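Local coordinates for MPN domain-containing protein (Archaeoglobus fulgidus, PDB 1OI0) that is an archaeal JAB1/MPN-domain protein that binds zinc and probably acts as a metallopeptidase, at residues I27-G32 against T88-Y93; D35-L40 against Y93-C98. All coordinates share one frame; numbering follows the deposited sequence.

Contact 1: residues I27-G32 against T88-Y93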
ATOM      1  N   ILE A  27      -5.522   1.852  -6.382  1.00 13.59           N
ATOM      2  CA  ILE A  27      -4.336   1.013  -6.447  1.00 14.72           C
ATOM      3  C   ILE A  27      -3.206   1.829  -7.048  1.00 14.40           C
ATOM      4  O   ILE A  27      -3.424   2.672  -7.919  1.00 15.63           O
ATOM      5  CB  ILE A  27      -4.565  -0.275  -7.287  1.00 14.34           C
ATOM      6  CG1 ILE A  27      -3.347  -1.203  -7.157  1.00 16.31           C
ATOM      7  CG2 ILE A  27      -4.815   0.082  -8.738  1.00 16.80           C
ATOM      8  CD1 ILE A  27      -3.572  -2.617  -7.703  1.00 16.13           C
ATOM      9  N   ALA A  28      -2.000   1.588  -6.554  1.00 15.85           N
ATOM     10  CA  ALA A  28      -0.817   2.282  -7.033  1.00 17.01           C
ATOM     11  C   ALA A  28       0.413   1.478  -6.643  1.00 17.79           C
ATOM     12  O   ALA A  28       0.324   0.525  -5.871  1.00 16.03           O
ATOM     13  CB  ALA A  28      -0.740   3.675  -6.421  1.00 16.64           C
ATOM     14  N   LEU A  29       1.557   1.858  -7.198  1.00 20.53           N
ATOM     15  CA  LEU A  29       2.805   1.189  -6.871  1.00 21.20           C
ATOM     16  C   LEU A  29       3.525   2.049  -5.845  1.00 21.69           C
ATOM     17  O   LEU A  29       3.564   3.270  -5.967  1.00 21.98           O
ATOM     18  CB  LEU A  29       3.682   1.037  -8.113  1.00 23.49           C
ATOM     19  CG  LEU A  29       3.065   0.286  -9.292  1.00 22.53           C
ATOM     20  CD1 LEU A  29       4.079   0.214 -10.432  1.00 25.53           C
ATOM     21  CD2 LEU A  29       2.638  -1.104  -8.854  1.00 22.29           C
ATOM     22  N   LEU A  30       4.073   1.403  -4.827  1.00 21.75           N
ATOM     23  CA  LEU A  30       4.808   2.099  -3.782  1.00 21.03           C
ATOM     24  C   LEU A  30       6.226   2.335  -4.295  1.00 25.17           C
ATOM     25  O   LEU A  30       6.866   1.417  -4.808  1.00 24.59           O
ATOM     26  CB  LEU A  30       4.828   1.245  -2.517  1.00 19.43           C
ATOM     27  CG  LEU A  30       3.462   0.988  -1.869  1.00 20.72           C
ATOM     28  CD1 LEU A  30       3.576  -0.101  -0.814  1.00 18.02           C
ATOM     29  CD2 LEU A  30       2.944   2.284  -1.260  1.00 20.07           C
ATOM     30  N   SER A  31       6.715   3.564  -4.177  1.00 23.34           N
ATOM     31  CA  SER A  31       8.055   3.869  -4.660  1.00 28.98           C
ATOM     32  C   SER A  31       8.826   4.822  -3.758  1.00 28.63           C
ATOM     33  O   SER A  31       8.309   5.315  -2.757  1.00 30.31           O
ATOM     34  CB  SER A  31       7.986   4.449  -6.078  1.00 28.03           C
ATOM     35  OG  SER A  31       7.277   5.676  -6.102  1.00 35.15           O
ATOM     36  N   GLY A  32      10.077   5.069  -4.131  1.00 34.13           N
ATOM     37  CA  GLY A  32      10.934   5.953  -3.365  1.00 36.75           C
ATOM     38  C   GLY A  32      12.366   5.467  -3.442  1.00 39.19           C
ATOM     39  O   GLY A  32      12.663   4.517  -4.168  1.00 39.34           O
ATOM     40  N   THR A  88       2.622 -11.694  -5.210  1.00 22.85           N
ATOM     41  CA  THR A  88       3.707 -12.523  -5.732  1.00 23.22           C
ATOM     42  C   THR A  88       4.266 -12.120  -7.093  1.00 26.89           C
ATOM     43  O   THR A  88       5.394 -12.478  -7.429  1.00 25.13           O
ATOM     44  CB  THR A  88       3.273 -14.000  -5.839  1.00 24.91           C
ATOM     45  OG1 THR A  88       2.230 -14.121  -6.813  1.00 32.17           O
ATOM     46  CG2 THR A  88       2.765 -14.504  -4.505  1.00 27.98           C
ATOM     47  N   ARG A  89       3.489 -11.383  -7.878  1.00 24.46           N
ATOM     48  CA  ARG A  89       3.926 -10.987  -9.214  1.00 29.65           C
ATOM     49  C   ARG A  89       5.137 -10.063  -9.255  1.00 29.14           C
ATOM     50  O   ARG A  89       5.996 -10.193 -10.131  1.00 32.39           O
ATOM     51  CB  ARG A  89       2.768 -10.347  -9.982  1.00 29.79           C
ATOM     52  CG  ARG A  89       1.641 -11.308 -10.309  1.00 33.12           C
ATOM     53  CD  ARG A  89       0.624 -10.634 -11.202  1.00 30.48           C
ATOM     54  NE  ARG A  89      -0.589 -11.426 -11.371  1.00 28.28           N
ATOM     55  CZ  ARG A  89      -0.784 -12.326 -12.329  1.00 20.57           C
ATOM     56  NH1 ARG A  89       0.153 -12.577 -13.237  1.00 23.65           N
ATOM     57  NH2 ARG A  89      -1.937 -12.968 -12.381  1.00 21.31           N
ATOM     58  N   PHE A  90       5.206  -9.129  -8.314  1.00 28.73           N
ATOM     59  CA  PHE A  90       6.331  -8.204  -8.259  1.00 27.96           C
ATOM     60  C   PHE A  90       6.256  -7.379  -6.983  1.00 26.24           C
ATOM     61  O   PHE A  90       5.186  -7.210  -6.409  1.00 25.24           O
ATOM     62  CB  PHE A  90       6.316  -7.277  -9.483  1.00 28.71           C
ATOM     63  CG  PHE A  90       5.161  -6.314  -9.502  1.00 29.12           C
ATOM     64  CD1 PHE A  90       5.248  -5.087  -8.851  1.00 30.46           C
ATOM     65  CD2 PHE A  90       3.974  -6.645 -10.147  1.00 31.82           C
ATOM     66  CE1 PHE A  90       4.171  -4.207  -8.840  1.00 30.10           C
ATOM     67  CE2 PHE A  90       2.891  -5.771 -10.140  1.00 26.77           C
ATOM     68  CZ  PHE A  90       2.989  -4.553  -9.488  1.00 28.09           C
ATOM     69  N   GLY A  91       7.395  -6.859  -6.545  1.00 28.58           N
ATOM     70  CA  GLY A  91       7.399  -6.047  -5.346  1.00 25.29           C
ATOM     71  C   GLY A  91       7.541  -6.842  -4.066  1.00 26.09           C
ATOM     72  O   GLY A  91       6.994  -7.936  -3.919  1.00 24.98           O
ATOM     73  N   LYS A  92       8.272  -6.263  -3.125  1.00 24.31           N
ATOM     74  CA  LYS A  92       8.526  -6.893  -1.840  1.00 25.81           C
ATOM     75  C   LYS A  92       7.433  -6.600  -0.813  1.00 23.86           C
ATOM     76  O   LYS A  92       7.081  -7.463  -0.009  1.00 24.75           O
ATOM     77  CB  LYS A  92       9.870  -6.409  -1.290  1.00 26.77           C
ATOM     78  CG  LYS A  92      11.010  -6.435  -2.294  1.00 35.47           C
ATOM     79  CD  LYS A  92      12.279  -5.838  -1.697  1.00 38.77           C
ATOM     80  CE  LYS A  92      13.382  -5.716  -2.738  1.00 41.29           C
ATOM     81  NZ  LYS A  92      13.012  -4.783  -3.840  1.00 43.09           N
ATOM     82  N   TYR A  93       6.883  -5.389  -0.852  1.00 19.71           N
ATOM     83  CA  TYR A  93       5.871  -4.988   0.116  1.00 19.89           C
ATOM     84  C   TYR A  93       4.545  -4.606  -0.506  1.00 16.35           C
ATOM     85  O   TYR A  93       4.498  -4.009  -1.578  1.00 19.18           O
ATOM     86  CB  TYR A  93       6.395  -3.813   0.933  1.00 22.48           C
ATOM     87  CG  TYR A  93       7.725  -4.107   1.576  1.00 25.78           C
ATOM     88  CD1 TYR A  93       7.808  -4.927   2.697  1.00 25.38           C
ATOM     89  CD2 TYR A  93       8.904  -3.601   1.038  1.00 23.99           C
ATOM     90  CE1 TYR A  93       9.037  -5.240   3.269  1.00 26.23           C
ATOM     91  CE2 TYR A  93      10.138  -3.908   1.600  1.00 27.37           C
ATOM     92  CZ  TYR A  93      10.193  -4.726   2.715  1.00 29.12           C
ATOM     93  OH  TYR A  93      11.407  -5.030   3.280  1.00 30.29           O
TER
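The carbonyl oxygen of Phe90, the residue whose ring meets Leu29 across this contact, accepts a hydrogen bond from NE2 of His94, so the turn from which the ring projects is tied back to the strand that follows it. No hydrogen bond joins 27-32 to 88-93; the contact is apolar. CD2 of Leu29 arrives at the rim of the Phe90 ring, near its plane, and is evenly shared between two carbons: it lies 3.5 Å from CE1 of Phe90 and 3.5 Å from its CZ. The two side chains cross at about a right angle. With CG held between its backbone N and carbonyl carbon (chi1 68°), Phe90 directs its ring out of the turn toward Leu29. Phe90 lies in the turn between helix 81-89 and strand 93-98, within a beta-alpha-beta crossover of the MPN fold: strand 64-72 leads through helix 81-89, which carries the zinc ligand Asp83, to strand 93-98, parallel to the first. Strand 64-72 also separates 27-32 from 93-98 in the sheet, and Phe90 spans it, with both Phe90 and Leu29 resting on Thr68. Leu30 makes a looser, second contact: its CD1 comes within 4.1 Å of the backbone O of Tyr93, a packing approach only. Leu30 is buried, and it also touches Val69 of strand 64-72.

Contact 2: residues D35-L40 against Y93-C98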
ATOM      1  N   ASP A  35      15.454   3.377   1.794  1.00 44.18           N
ATOM      2  CA  ASP A  35      14.603   2.397   2.456  1.00 42.42           C
ATOM      3  C   ASP A  35      13.311   3.027   2.957  1.00 38.46           C
ATOM      4  O   ASP A  35      12.750   2.593   3.963  1.00 39.84           O
ATOM      5  CB  ASP A  35      15.355   1.771   3.632  1.00 43.32           C
ATOM      6  CG  ASP A  35      15.610   2.762   4.749  1.00 43.19           C
ATOM      7  OD1 ASP A  35      16.035   3.898   4.449  1.00 41.80           O
ATOM      8  OD2 ASP A  35      15.390   2.404   5.925  1.00 44.57           O
ATOM      9  N   VAL A  36      12.837   4.048   2.253  1.00 34.96           N
ATOM     10  CA  VAL A  36      11.611   4.725   2.652  1.00 29.97           C
ATOM     11  C   VAL A  36      10.610   4.873   1.508  1.00 29.14           C
ATOM     12  O   VAL A  36      10.944   5.377   0.434  1.00 27.14           O
ATOM     13  CB  VAL A  36      11.909   6.136   3.218  1.00 29.56           C
ATOM     14  CG1 VAL A  36      10.611   6.826   3.616  1.00 28.05           C
ATOM     15  CG2 VAL A  36      12.836   6.031   4.418  1.00 31.49           C
ATOM     16  N   MET A  37       9.386   4.418   1.748  1.00 27.00           N
ATOM     17  CA  MET A  37       8.319   4.540   0.761  1.00 24.54           C
ATOM     18  C   MET A  37       7.815   5.967   0.933  1.00 23.14           C
ATOM     19  O   MET A  37       7.296   6.311   1.992  1.00 22.42           O
ATOM     20  CB  MET A  37       7.165   3.577   1.069  1.00 22.36           C
ATOM     21  CG  MET A  37       7.542   2.114   1.233  1.00 25.14           C
ATOM     22  SD  MET A  37       6.143   1.117   1.828  1.00 24.91           S
ATOM     23  CE  MET A  37       6.569  -0.479   1.183  1.00 29.05           C
ATOM     24  N   ASP A  38       7.968   6.801  -0.089  1.00 25.34           N
ATOM     25  CA  ASP A  38       7.508   8.180   0.018  1.00 26.31           C
ATOM     26  C   ASP A  38       6.978   8.735  -1.297  1.00 25.93           C
ATOM     27  O   ASP A  38       6.729   9.935  -1.414  1.00 27.05           O
ATOM     28  CB  ASP A  38       8.639   9.074   0.530  1.00 30.13           C
ATOM     29  CG  ASP A  38       9.902   8.941  -0.296  1.00 32.36           C
ATOM     30  OD1 ASP A  38       9.817   9.026  -1.537  1.00 36.29           O
ATOM     31  OD2 ASP A  38      10.985   8.758   0.298  1.00 38.12           O
ATOM     32  N   GLU A  39       6.811   7.857  -2.279  1.00 26.77           N
ATOM     33  CA  GLU A  39       6.312   8.253  -3.590  1.00 28.58           C
ATOM     34  C   GLU A  39       5.329   7.211  -4.107  1.00 28.18           C
ATOM     35  O   GLU A  39       5.348   6.062  -3.673  1.00 26.61           O
ATOM     36  CB  GLU A  39       7.473   8.384  -4.577  1.00 33.88           C
ATOM     37  CG  GLU A  39       8.425   9.530  -4.283  1.00 38.54           C
ATOM     38  CD  GLU A  39       7.862  10.873  -4.701  1.00 44.32           C
ATOM     39  OE1 GLU A  39       6.783  11.254  -4.201  1.00 46.91           O
ATOM     40  OE2 GLU A  39       8.503  11.549  -5.533  1.00 47.86           O
ATOM     41  N   LEU A  40       4.473   7.618  -5.036  1.00 27.34           N
ATOM     42  CA  LEU A  40       3.499   6.703  -5.611  1.00 28.16           C
ATOM     43  C   LEU A  40       3.503   6.752  -7.126  1.00 27.99           C
ATOM     44  O   LEU A  40       3.618   7.822  -7.725  1.00 32.08           O
ATOM     45  CB  LEU A  40       2.082   7.039  -5.131  1.00 28.01           C
ATOM     46  CG  LEU A  40       1.701   6.795  -3.671  1.00 27.71           C
ATOM     47  CD1 LEU A  40       0.252   7.214  -3.459  1.00 28.10           C
ATOM     48  CD2 LEU A  40       1.887   5.330  -3.322  1.00 27.12           C
ATOM     49  N   TYR A  93       6.883  -5.389  -0.852  1.00 19.71           N
ATOM     50  CA  TYR A  93       5.871  -4.988   0.116  1.00 19.89           C
ATOM     51  C   TYR A  93       4.545  -4.606  -0.506  1.00 16.35           C
ATOM     52  O   TYR A  93       4.498  -4.009  -1.578  1.00 19.18           O
ATOM     53  CB  TYR A  93       6.395  -3.813   0.933  1.00 22.48           C
ATOM     54  CG  TYR A  93       7.725  -4.107   1.576  1.00 25.78           C
ATOM     55  CD1 TYR A  93       7.808  -4.927   2.697  1.00 25.38           C
ATOM     56  CD2 TYR A  93       8.904  -3.601   1.038  1.00 23.99           C
ATOM     57  CE1 TYR A  93       9.037  -5.240   3.269  1.00 26.23           C
ATOM     58  CE2 TYR A  93      10.138  -3.908   1.600  1.00 27.37           C
ATOM     59  CZ  TYR A  93      10.193  -4.726   2.715  1.00 29.12           C
ATOM     60  OH  TYR A  93      11.407  -5.030   3.280  1.00 30.29           O
ATOM     61  N   HIS A  94       3.468  -4.948   0.188  1.00 18.71           N
ATOM     62  CA  HIS A  94       2.136  -4.642  -0.303  1.00 18.44           C
ATOM     63  C   HIS A  94       1.210  -4.182   0.806  1.00 15.83           C
ATOM     64  O   HIS A  94       0.936  -4.911   1.755  1.00 19.89           O
ATOM     65  CB  HIS A  94       1.562  -5.865  -1.020  1.00 19.16           C
ATOM     66  CG  HIS A  94       2.409  -6.336  -2.161  1.00 16.19           C
ATOM     67  ND1 HIS A  94       3.441  -7.236  -1.999  1.00 23.33           N
ATOM     68  CD2 HIS A  94       2.424  -5.977  -3.466  1.00 16.87           C
ATOM     69  CE1 HIS A  94       4.054  -7.411  -3.155  1.00 18.26           C
ATOM     70  NE2 HIS A  94       3.458  -6.659  -4.062  1.00 23.08           N
ATOM     71  N   ILE A  95       0.730  -2.950   0.674  1.00 17.58           N
ATOM     72  CA  ILE A  95      -0.159  -2.369   1.666  1.00 16.64           C
ATOM     73  C   ILE A  95      -1.625  -2.450   1.258  1.00 13.43           C
ATOM     74  O   ILE A  95      -1.963  -2.315   0.087  1.00 14.76           O
ATOM     75  CB  ILE A  95       0.178  -0.879   1.895  1.00 19.18           C
ATOM     76  CG1 ILE A  95       1.595  -0.749   2.454  1.00 20.74           C
ATOM     77  CG2 ILE A  95      -0.854  -0.238   2.823  1.00 18.97           C
ATOM     78  CD1 ILE A  95       2.077   0.686   2.544  1.00 20.23           C
ATOM     79  N   ILE A  96      -2.478  -2.706   2.236  1.00 15.42           N
ATOM     80  CA  ILE A  96      -3.917  -2.717   2.001  1.00 15.97           C
ATOM     81  C   ILE A  96      -4.501  -1.723   2.991  1.00 17.10           C
ATOM     82  O   ILE A  96      -4.196  -1.778   4.186  1.00 18.05           O
ATOM     83  CB  ILE A  96      -4.574  -4.089   2.282  1.00 15.39           C
ATOM     84  CG1 ILE A  96      -4.077  -5.135   1.283  1.00 16.61           C
ATOM     85  CG2 ILE A  96      -6.102  -3.960   2.183  1.00 16.70           C
ATOM     86  CD1 ILE A  96      -4.718  -6.494   1.467  1.00 19.01           C
ATOM     87  N   VAL A  97      -5.307  -0.790   2.495  1.00 17.24           N
ATOM     88  CA  VAL A  97      -5.964   0.174   3.365  1.00 17.82           C
ATOM     89  C   VAL A  97      -7.432  -0.188   3.228  1.00 19.49           C
ATOM     90  O   VAL A  97      -7.847  -0.716   2.199  1.00 19.06           O
ATOM     91  CB  VAL A  97      -5.704   1.645   2.932  1.00 17.04           C
ATOM     92  CG1 VAL A  97      -4.213   1.932   2.956  1.00 16.07           C
ATOM     93  CG2 VAL A  97      -6.269   1.904   1.557  1.00 19.17           C
ATOM     94  N   CYS A  98      -8.221   0.086   4.258  1.00 17.12           N
ATOM     95  CA  CYS A  98      -9.625  -0.294   4.221  1.00 19.86           C
ATOM     96  C   CYS A  98     -10.534   0.746   4.854  1.00 20.78           C
ATOM     97  O   CYS A  98     -10.090   1.595   5.625  1.00 18.52           O
ATOM     98  CB  CYS A  98      -9.782  -1.635   4.951  1.00 20.43           C
ATOM     99  SG  CYS A  98      -8.940  -1.626   6.575  1.00 25.41           S
TER
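The hydrophobic core of the MPN domain, on the face of the mixed sheet that packs against helix 8-21, is where Met37 reaches Tyr93 and Ile95. Two strands, 27-32 and 64-72, separate these residues in the order of the sheet, yet the CA atoms of Met37 and Tyr93 are 9.9 Å apart, less than three flat strand spacings would give; this is consistent with a strongly twisted or curled sheet, which brings side chains of non-adjacent strands together. Met37 bridges the distance with an extended chain: CG is anti to the carbonyl carbon (chi1 -54°), and chi2 of 172° carries the sulfur straight outward. Its terminal methyl CE presses on the root of the tyrosine, 3.3 Å from CB of Tyr93, a tight approach, and 3.8 Å from CG of the same residue. The methyl approaches the ring obliquely, while the phenol end runs on away from it. One atom further back, SD of Met37 lies 4.2 Å from CD1 of Ile95, a looser fit in which the two side chains run alongside each other with opposite sense. All of this is apolar packing, without a hydrogen bond between the segments. Just beyond Met37, Asp38 and Glu39 lie together across from the single residue Ser31 in a classic beta bulge that interrupts strand 36-42. Leu10 of helix 8-21 and Leu118 pack on Met37, and Leu30 of strand 27-32 touches Ile95. On the reverse side of strand 93-98, His94 stacks on Phe87 of helix 81-89, and Ile96 touches the zinc ligands His70 and His72 of strand 64-72.

Contact 2 belongs to the buried core, whereas contact 1 is only partly buried and runs from Leu30 in the interior out to an exposed phenylalanine. Both join the successive strands 27-32 and 36-42 to the helix-strand unit 81-98 across strand 64-72: contact 1 sets 27-32 against the turn after helix 81-89, contact 2 sets 36-42 against strand 93-98. Both are apolar and of similar size, but contact 1 depends on a ring edge and a leucine methyl, contact 2 on an extended, unbranched methionine. They share Tyr93 and meet where CD1 of Leu30 lies 3.6 Å from CE of Met37, and through the probable backbone bonds of Ser31 at the bulge.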